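Local coordinates for protein glycoside Hydrolase (Bacteroides uniformis, PDB 5T9X) that probably hydrolyses agarose-type galactans as a family 16 glycoside hydrolase in the agarose-degrading pathway of a human gut symbiont, at residues Gly255-Tyr267 / Thr288-Ile300. Numbering follows the deposited sequence.
Sequences GVYWKDPFNLEYY and TKGTGLSKEMDII
Trp258 reaches from its strand to Leu293, in the loop part of 288-300 that runs on into strand 298-304. CB points toward 288-300, and CG lies anti to the backbone N (chi1 -180°). NE1 then gives its hydrogen to Leu293 O at 3.2 Å; the oxygen lies in the ring plane, but the donor stands above the carbonyl plane and the N-H...O angle is only 140°. CE2 and CZ2 of Trp258 pass that same Leu293 O, CZ2 at 3.4 Å. At the far rim Lys295 O lies in the ring plane at the edge, 3.2 Å from CH2, which also touches Met297 CE at 3.8 Å. CZ3 meets Met297 SD at 4.1 Å, part of an oblique Met-aromatic contact in which the sulfur is 4.6 Å from the centroid of the six-membered ring. With alanine in place of the indole, Leu293 O is likely to lose its side-chain donor and a gap to open beside the Met297 thioether.

The hairpin turn adds a straighter bond: Leu293 N meets Pro261 O at 2.9 Å (159° at the hydrogen), in the carbonyl plane on a lone pair. Next to it, Gly292 CA makes an off-centre CH-pi contact with the Phe262 ring, and Leu264 CD1 packs on Leu293 CD1 at 3.6 Å. Ile190 of strand 188-195, in the other sheet, touches both Trp258 and Leu264, so the inner end of the contact faces the interior of the GH16 beta-sandwich. Leu293 is gripped through its N by Pro261 O and through its O by the indole, consistent with the loop being held to the hairpin by its backbone polar atoms, with apolar contacts from Leu264 and Met297 alongside.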
ATOM      1  N   GLY A 255       6.175   5.584   6.008  1.00 19.03           N
ATOM      2  CA  GLY A 255       5.633   6.768   5.347  1.00 18.83           C
ATOM      3  C   GLY A 255       6.497   7.298   4.215  1.00 18.73           C
ATOM      4  O   GLY A 255       7.660   6.891   4.047  1.00 17.93           O
ATOM      5  N   VAL A 256       5.911   8.224   3.450  1.00 17.60           N
ATOM      6  CA  VAL A 256       6.624   8.911   2.405  1.00 17.79           C
ATOM      7  C   VAL A 256       6.381  10.409   2.516  1.00 18.25           C
ATOM      8  O   VAL A 256       5.260  10.858   2.778  1.00 18.61           O
ATOM      9  CB  VAL A 256       6.284   8.365   0.978  1.00 17.45           C
ATOM     10  CG1 VAL A 256       4.842   8.623   0.591  1.00 18.19           C
ATOM     11  CG2 VAL A 256       7.200   8.973  -0.050  1.00 17.13           C
ATOM     12  N   TYR A 257       7.464  11.160   2.352  1.00 18.39           N
ATOM     13  CA  TYR A 257       7.394  12.568   2.123  1.00 18.56           C
ATOM     14  C   TYR A 257       7.477  12.779   0.610  1.00 18.33           C
ATOM     15  O   TYR A 257       8.537  12.633  -0.004  1.00 16.79           O
ATOM     16  CB  TYR A 257       8.527  13.286   2.855  1.00 19.42           C
ATOM     17  CG  TYR A 257       8.500  14.803   2.815  1.00 18.87           C
ATOM     18  CD1 TYR A 257       7.353  15.510   2.487  1.00 19.75           C
ATOM     19  CD2 TYR A 257       9.611  15.524   3.176  1.00 19.85           C
ATOM     20  CE1 TYR A 257       7.342  16.892   2.461  1.00 20.61           C
ATOM     21  CE2 TYR A 257       9.608  16.916   3.156  1.00 21.11           C
ATOM     22  CZ  TYR A 257       8.465  17.585   2.803  1.00 21.37           C
ATOM     23  OH  TYR A 257       8.410  18.957   2.768  1.00 27.50           O
ATOM     24  N   TRP A 258       6.311  13.053   0.038  1.00 17.73           N
ATOM     25  CA  TRP A 258       6.177  13.481  -1.324  1.00 17.69           C
ATOM     26  C   TRP A 258       6.401  14.976  -1.297  1.00 19.49           C
ATOM     27  O   TRP A 258       5.474  15.755  -1.067  1.00 19.50           O
ATOM     28  CB  TRP A 258       4.765  13.131  -1.822  1.00 17.01           C
ATOM     29  CG  TRP A 258       4.470  13.500  -3.216  1.00 16.29           C
ATOM     30  CD1 TRP A 258       5.349  13.923  -4.172  1.00 16.38           C
ATOM     31  CD2 TRP A 258       3.207  13.429  -3.846  1.00 16.01           C
ATOM     32  NE1 TRP A 258       4.690  14.164  -5.340  1.00 16.88           N
ATOM     33  CE2 TRP A 258       3.375  13.851  -5.173  1.00 16.07           C
ATOM     34  CE3 TRP A 258       1.939  13.044  -3.418  1.00 16.21           C
ATOM     35  CZ2 TRP A 258       2.333  13.930  -6.054  1.00 16.17           C
ATOM     36  CZ3 TRP A 258       0.900  13.111  -4.291  1.00 15.94           C
ATOM     37  CH2 TRP A 258       1.094  13.548  -5.594  1.00 16.48           C
ATOM     38  N   LYS A 259       7.628  15.384  -1.554  1.00 21.46           N
ATOM     39  CA  LYS A 259       8.027  16.759  -1.329  1.00 24.80           C
ATOM     40  C   LYS A 259       7.729  17.673  -2.535  1.00 24.55           C
ATOM     41  O   LYS A 259       7.244  18.779  -2.380  1.00 25.67           O
ATOM     42  CB  LYS A 259       9.510  16.769  -0.943  1.00 28.25           C
ATOM     43  CG  LYS A 259      10.059  18.131  -0.657  1.00 32.30           C
ATOM     44  CD  LYS A 259      11.462  18.047  -0.077  1.00 37.17           C
ATOM     45  CE  LYS A 259      12.051  19.458  -0.076  1.00 41.11           C
ATOM     46  NZ  LYS A 259      13.335  19.502   0.658  1.00 45.50           N
ATOM     47  N   ASP A 260       8.072  17.222  -3.727  1.00 25.27           N
ATOM     48  CA  ASP A 260       7.755  17.924  -4.967  1.00 25.59           C
ATOM     49  C   ASP A 260       7.732  16.868  -6.091  1.00 24.70           C
ATOM     50  O   ASP A 260       7.906  15.694  -5.803  1.00 25.43           O
ATOM     51  CB  ASP A 260       8.729  19.087  -5.178  1.00 26.13           C
ATOM     52  CG  ASP A 260      10.139  18.638  -5.381  1.00 29.54           C
ATOM     53  OD1 ASP A 260      10.376  17.726  -6.196  1.00 30.38           O
ATOM     54  OD2 ASP A 260      11.040  19.219  -4.736  1.00 34.47           O
ATOM     55  N   PRO A 261       7.509  17.259  -7.360  1.00 24.82           N
ATOM     56  CA  PRO A 261       7.392  16.183  -8.367  1.00 24.42           C
ATOM     57  C   PRO A 261       8.643  15.363  -8.687  1.00 23.42           C
ATOM     58  O   PRO A 261       8.522  14.346  -9.366  1.00 22.33           O
ATOM     59  CB  PRO A 261       6.908  16.925  -9.622  1.00 24.88           C
ATOM     60  CG  PRO A 261       6.267  18.176  -9.102  1.00 25.19           C
ATOM     61  CD  PRO A 261       7.134  18.566  -7.937  1.00 25.04           C
ATOM     62  N   PHE A 262       9.808  15.791  -8.201  1.00 22.79           N
ATOM     63  CA  PHE A 262      11.048  15.048  -8.348  1.00 22.69           C
ATOM     64  C   PHE A 262      11.712  14.656  -7.028  1.00 22.46           C
ATOM     65  O   PHE A 262      12.891  14.364  -7.021  1.00 21.91           O
ATOM     66  CB  PHE A 262      11.994  15.853  -9.249  1.00 24.09           C
ATOM     67  CG  PHE A 262      11.464  16.016 -10.641  1.00 26.28           C
ATOM     68  CD1 PHE A 262      11.524  14.969 -11.536  1.00 27.28           C
ATOM     69  CD2 PHE A 262      10.809  17.187 -11.027  1.00 30.32           C
ATOM     70  CE1 PHE A 262      10.983  15.077 -12.808  1.00 30.11           C
ATOM     71  CE2 PHE A 262      10.266  17.311 -12.296  1.00 30.31           C
ATOM     72  CZ  PHE A 262      10.361  16.251 -13.190  1.00 31.36           C
ATOM     73  N   ASN A 263      10.962  14.617  -5.920  1.00 22.43           N
ATOM     74  CA  ASN A 263      11.517  14.235  -4.631  1.00 22.68           C
ATOM     75  C   ASN A 263      10.541  13.467  -3.754  1.00 21.06           C
ATOM     76  O   ASN A 263       9.531  14.008  -3.319  1.00 19.34           O
ATOM     77  CB  ASN A 263      12.042  15.449  -3.876  1.00 25.59           C
ATOM     78  CG  ASN A 263      13.368  15.961  -4.444  1.00 30.05           C
ATOM     79  OD1 ASN A 263      14.438  15.359  -4.240  1.00 31.44           O
ATOM     80  ND2 ASN A 263      13.296  17.063  -5.205  1.00 31.97           N
ATOM     81  N   LEU A 264      10.871  12.197  -3.546  1.00 19.93           N
ATOM     82  CA  LEU A 264      10.285  11.350  -2.517  1.00 21.09           C
ATOM     83  C   LEU A 264      11.341  10.958  -1.495  1.00 21.14           C
ATOM     84  O   LEU A 264      12.502  10.781  -1.848  1.00 22.56           O
ATOM     85  CB  LEU A 264       9.714  10.060  -3.115  1.00 19.77           C
ATOM     86  CG  LEU A 264       8.799  10.286  -4.296  1.00 19.84           C
ATOM     87  CD1 LEU A 264       8.483   8.973  -5.009  1.00 19.63           C
ATOM     88  CD2 LEU A 264       7.540  11.006  -3.856  1.00 19.95           C
ATOM     89  N   GLU A 265      10.923  10.823  -0.236  1.00 22.06           N
ATOM     90  CA  GLU A 265      11.765  10.306   0.866  1.00 22.88           C
ATOM     91  C   GLU A 265      10.905   9.310   1.612  1.00 21.32           C
ATOM     92  O   GLU A 265       9.755   9.633   1.937  1.00 20.86           O
ATOM     93  CB  GLU A 265      12.236  11.420   1.807  1.00 25.26           C
ATOM     94  CG  GLU A 265      13.398  12.251   1.251  1.00 29.40           C
ATOM     95  CD  GLU A 265      13.808  13.476   2.111  1.00 34.31           C
ATOM     96  OE1 GLU A 265      13.218  13.706   3.197  1.00 37.81           O
ATOM     97  OE2 GLU A 265      14.739  14.226   1.698  1.00 37.45           O
ATOM     98  N   TYR A 266      11.430   8.099   1.837  1.00 19.94           N
ATOM     99  CA  TYR A 266      10.697   7.048   2.552  1.00 19.63           C
ATOM    100  C   TYR A 266      11.236   6.905   3.979  1.00 19.85           C
ATOM    101  O   TYR A 266      12.477   6.919   4.201  1.00 19.74           O
ATOM    102  CB  TYR A 266      10.742   5.690   1.811  1.00 18.90           C
ATOM    103  CG  TYR A 266      10.099   5.687   0.441  1.00 18.28           C
ATOM    104  CD1 TYR A 266       8.794   5.256   0.258  1.00 18.07           C
ATOM    105  CD2 TYR A 266      10.817   6.103  -0.697  1.00 17.61           C
ATOM    106  CE1 TYR A 266       8.224   5.216  -1.023  1.00 17.91           C
ATOM    107  CE2 TYR A 266      10.246   6.092  -1.969  1.00 16.90           C
ATOM    108  CZ  TYR A 266       8.953   5.650  -2.133  1.00 17.43           C
ATOM    109  OH  TYR A 266       8.392   5.639  -3.402  1.00 17.42           O
ATOM    110  N   TYR A 267      10.303   6.742   4.926  1.00 19.37           N
ATOM    111  CA  TYR A 267      10.628   6.648   6.350  1.00 19.96           C
ATOM    112  C   TYR A 267      10.075   5.361   6.941  1.00 19.51           C
ATOM    113  O   TYR A 267       8.906   5.072   6.822  1.00 18.93           O
ATOM    114  CB  TYR A 267      10.097   7.863   7.113  1.00 20.59           C
ATOM    115  CG  TYR A 267      10.797   9.145   6.733  1.00 20.62           C
ATOM    116  CD1 TYR A 267      11.851   9.632   7.498  1.00 21.09           C
ATOM    117  CD2 TYR A 267      10.405   9.872   5.603  1.00 21.21           C
ATOM    118  CE1 TYR A 267      12.501  10.827   7.162  1.00 21.25           C
ATOM    119  CE2 TYR A 267      11.049  11.051   5.243  1.00 21.89           C
ATOM    120  CZ  TYR A 267      12.110  11.518   6.029  1.00 22.71           C
ATOM    121  OH  TYR A 267      12.779  12.674   5.691  1.00 24.76           O
ATOM    122  N   THR A 288       5.975  11.317 -18.036  1.00 25.30           N
ATOM    123  CA  THR A 288       5.238  12.501 -17.563  1.00 24.13           C
ATOM    124  C   THR A 288       5.478  13.770 -18.378  1.00 23.52           C
ATOM    125  O   THR A 288       4.970  14.840 -18.021  1.00 20.90           O
ATOM    126  CB  THR A 288       5.613  12.843 -16.088  1.00 23.63           C
ATOM    127  OG1 THR A 288       6.971  13.309 -16.005  1.00 21.42           O
ATOM    128  CG2 THR A 288       5.408  11.632 -15.192  1.00 23.97           C
ATOM    129  N   LYS A 289       6.300  13.669 -19.422  1.00 25.10           N
ATOM    130  CA  LYS A 289       6.620  14.803 -20.297  1.00 25.45           C
ATOM    131  C   LYS A 289       7.197  15.963 -19.488  1.00 24.08           C
ATOM    132  O   LYS A 289       6.870  17.117 -19.751  1.00 26.75           O
ATOM    133  CB  LYS A 289       5.384  15.224 -21.134  1.00 26.29           C
ATOM    134  CG  LYS A 289       4.842  14.101 -22.024  1.00 28.94           C
ATOM    135  CD  LYS A 289       3.480  14.414 -22.651  1.00 30.29           C
ATOM    136  N   GLY A 290       8.024  15.630 -18.490  1.00 22.05           N
ATOM    137  CA  GLY A 290       8.698  16.587 -17.603  1.00 19.88           C
ATOM    138  C   GLY A 290       7.937  17.078 -16.370  1.00 19.99           C
ATOM    139  O   GLY A 290       8.514  17.804 -15.544  1.00 18.46           O
ATOM    140  N   THR A 291       6.649  16.742 -16.232  1.00 19.74           N
ATOM    141  CA  THR A 291       5.889  17.212 -15.054  1.00 20.10           C
ATOM    142  C   THR A 291       6.375  16.588 -13.741  1.00 20.19           C
ATOM    143  O   THR A 291       6.266  17.228 -12.718  1.00 20.52           O
ATOM    144  CB  THR A 291       4.362  16.963 -15.148  1.00 19.77           C
ATOM    145  OG1 THR A 291       4.100  15.558 -15.253  1.00 20.64           O
ATOM    146  CG2 THR A 291       3.754  17.684 -16.324  1.00 19.65           C
ATOM    147  N   GLY A 292       6.912  15.354 -13.796  1.00 19.81           N
ATOM    148  CA  GLY A 292       7.201  14.558 -12.618  1.00 18.37           C
ATOM    149  C   GLY A 292       5.930  14.059 -11.963  1.00 17.84           C
ATOM    150  O   GLY A 292       4.848  13.999 -12.607  1.00 17.73           O
ATOM    151  N   LEU A 293       6.070  13.672 -10.698  1.00 17.10           N
ATOM    152  CA  LEU A 293       4.946  13.242  -9.883  1.00 18.27           C
ATOM    153  C   LEU A 293       4.185  14.472  -9.402  1.00 18.73           C
ATOM    154  O   LEU A 293       4.505  15.051  -8.369  1.00 17.67           O
ATOM    155  CB  LEU A 293       5.411  12.421  -8.683  1.00 18.92           C
ATOM    156  CG  LEU A 293       6.070  11.080  -9.049  1.00 19.18           C
ATOM    157  CD1 LEU A 293       6.832  10.494  -7.856  1.00 18.90           C
ATOM    158  CD2 LEU A 293       5.029  10.111  -9.574  1.00 19.40           C
ATOM    159  N   SER A 294       3.161  14.832 -10.163  1.00 19.08           N
ATOM    160  CA  SER A 294       2.514  16.113 -10.061  1.00 20.45           C
ATOM    161  C   SER A 294       1.012  16.030  -9.891  1.00 20.98           C
ATOM    162  O   SER A 294       0.385  17.027  -9.606  1.00 22.55           O
ATOM    163  CB  SER A 294       2.818  16.896 -11.337  1.00 20.50           C
ATOM    164  OG  SER A 294       2.392  16.143 -12.485  1.00 21.58           O
ATOM    165  N   LYS A 295       0.409  14.876 -10.080  1.00 22.43           N
ATOM    166  CA  LYS A 295      -1.064  14.812 -10.125  1.00 24.12           C
ATOM    167  C   LYS A 295      -1.542  14.368  -8.781  1.00 24.66           C
ATOM    168  O   LYS A 295      -0.891  13.558  -8.141  1.00 26.46           O
ATOM    169  CB  LYS A 295      -1.534  13.829 -11.184  1.00 23.82           C
ATOM    170  CG  LYS A 295      -1.106  14.242 -12.563  1.00 23.98           C
ATOM    171  CD  LYS A 295      -1.605  13.244 -13.561  1.00 25.54           C
ATOM    172  CE  LYS A 295      -1.086  13.526 -14.969  1.00 26.37           C
ATOM    173  NZ  LYS A 295      -1.523  12.433 -15.898  1.00 26.68           N
ATOM    174  N   GLU A 296      -2.661  14.893  -8.338  1.00 25.06           N
ATOM    175  CA  GLU A 296      -3.163  14.529  -7.026  1.00 27.05           C
ATOM    176  C   GLU A 296      -3.614  13.060  -6.995  1.00 24.68           C
ATOM    177  O   GLU A 296      -4.037  12.506  -8.009  1.00 23.93           O
ATOM    178  CB  GLU A 296      -4.262  15.510  -6.561  1.00 31.00           C
ATOM    179  CG  GLU A 296      -5.505  15.604  -7.429  1.00 35.31           C
ATOM    180  CD  GLU A 296      -6.560  16.552  -6.859  1.00 40.26           C
ATOM    181  OE1 GLU A 296      -6.155  17.627  -6.325  1.00 42.50           O
ATOM    182  OE2 GLU A 296      -7.787  16.220  -6.965  1.00 42.52           O
ATOM    183  N   MET A 297      -3.498  12.419  -5.842  1.00 23.09           N
ATOM    184  CA  MET A 297      -3.744  10.988  -5.773  1.00 23.16           C
ATOM    185  C   MET A 297      -4.735  10.570  -4.682  1.00 23.32           C
ATOM    186  O   MET A 297      -4.827  11.183  -3.618  1.00 21.17           O
ATOM    187  CB  MET A 297      -2.418  10.255  -5.573  1.00 22.92           C
ATOM    188  CG  MET A 297      -1.417  10.433  -6.696  1.00 22.04           C
ATOM    189  SD  MET A 297       0.145   9.635  -6.310  1.00 22.73           S
ATOM    190  CE  MET A 297       1.213  10.313  -7.582  1.00 23.69           C
ATOM    191  N   ASP A 298      -5.484   9.516  -5.004  1.00 23.97           N
ATOM    192  CA  ASP A 298      -6.288   8.780  -4.055  1.00 24.39           C
ATOM    193  C   ASP A 298      -5.347   7.931  -3.228  1.00 24.23           C
ATOM    194  O   ASP A 298      -4.327   7.451  -3.739  1.00 23.63           O
ATOM    195  CB  ASP A 298      -7.249   7.853  -4.785  1.00 26.12           C
ATOM    196  CG  ASP A 298      -8.243   8.601  -5.652  1.00 29.22           C
ATOM    197  OD1 ASP A 298      -8.696   9.672  -5.213  1.00 31.32           O
ATOM    198  OD2 ASP A 298      -8.592   8.123  -6.762  1.00 32.58           O
ATOM    199  N   ILE A 299      -5.684   7.732  -1.957  1.00 22.38           N
ATOM    200  CA  ILE A 299      -4.947   6.799  -1.139  1.00 21.39           C
ATOM    201  C   ILE A 299      -5.653   5.464  -1.172  1.00 21.93           C
ATOM    202  O   ILE A 299      -6.881   5.386  -1.040  1.00 22.87           O
ATOM    203  CB  ILE A 299      -4.789   7.322   0.281  1.00 21.41           C
ATOM    204  CG1 ILE A 299      -3.795   8.480   0.277  1.00 21.27           C
ATOM    205  CG2 ILE A 299      -4.300   6.228   1.217  1.00 20.93           C
ATOM    206  CD1 ILE A 299      -3.946   9.356   1.492  1.00 21.88           C
ATOM    207  N   ILE A 300      -4.877   4.401  -1.353  1.00 21.26           N
ATOM    208  CA  ILE A 300      -5.436   3.065  -1.455  1.00 21.48           C
ATOM    209  C   ILE A 300      -4.784   2.125  -0.433  1.00 21.70           C
ATOM    210  O   ILE A 300      -3.573   2.139  -0.241  1.00 22.80           O
ATOM    211  CB  ILE A 300      -5.306   2.507  -2.893  1.00 21.70           C
ATOM    212  CG1 ILE A 300      -5.882   3.504  -3.900  1.00 21.86           C
ATOM    213  CG2 ILE A 300      -6.045   1.168  -3.053  1.00 20.75           C
ATOM    214  CD1 ILE A 300      -5.727   3.050  -5.322  1.00 22.86           C
TER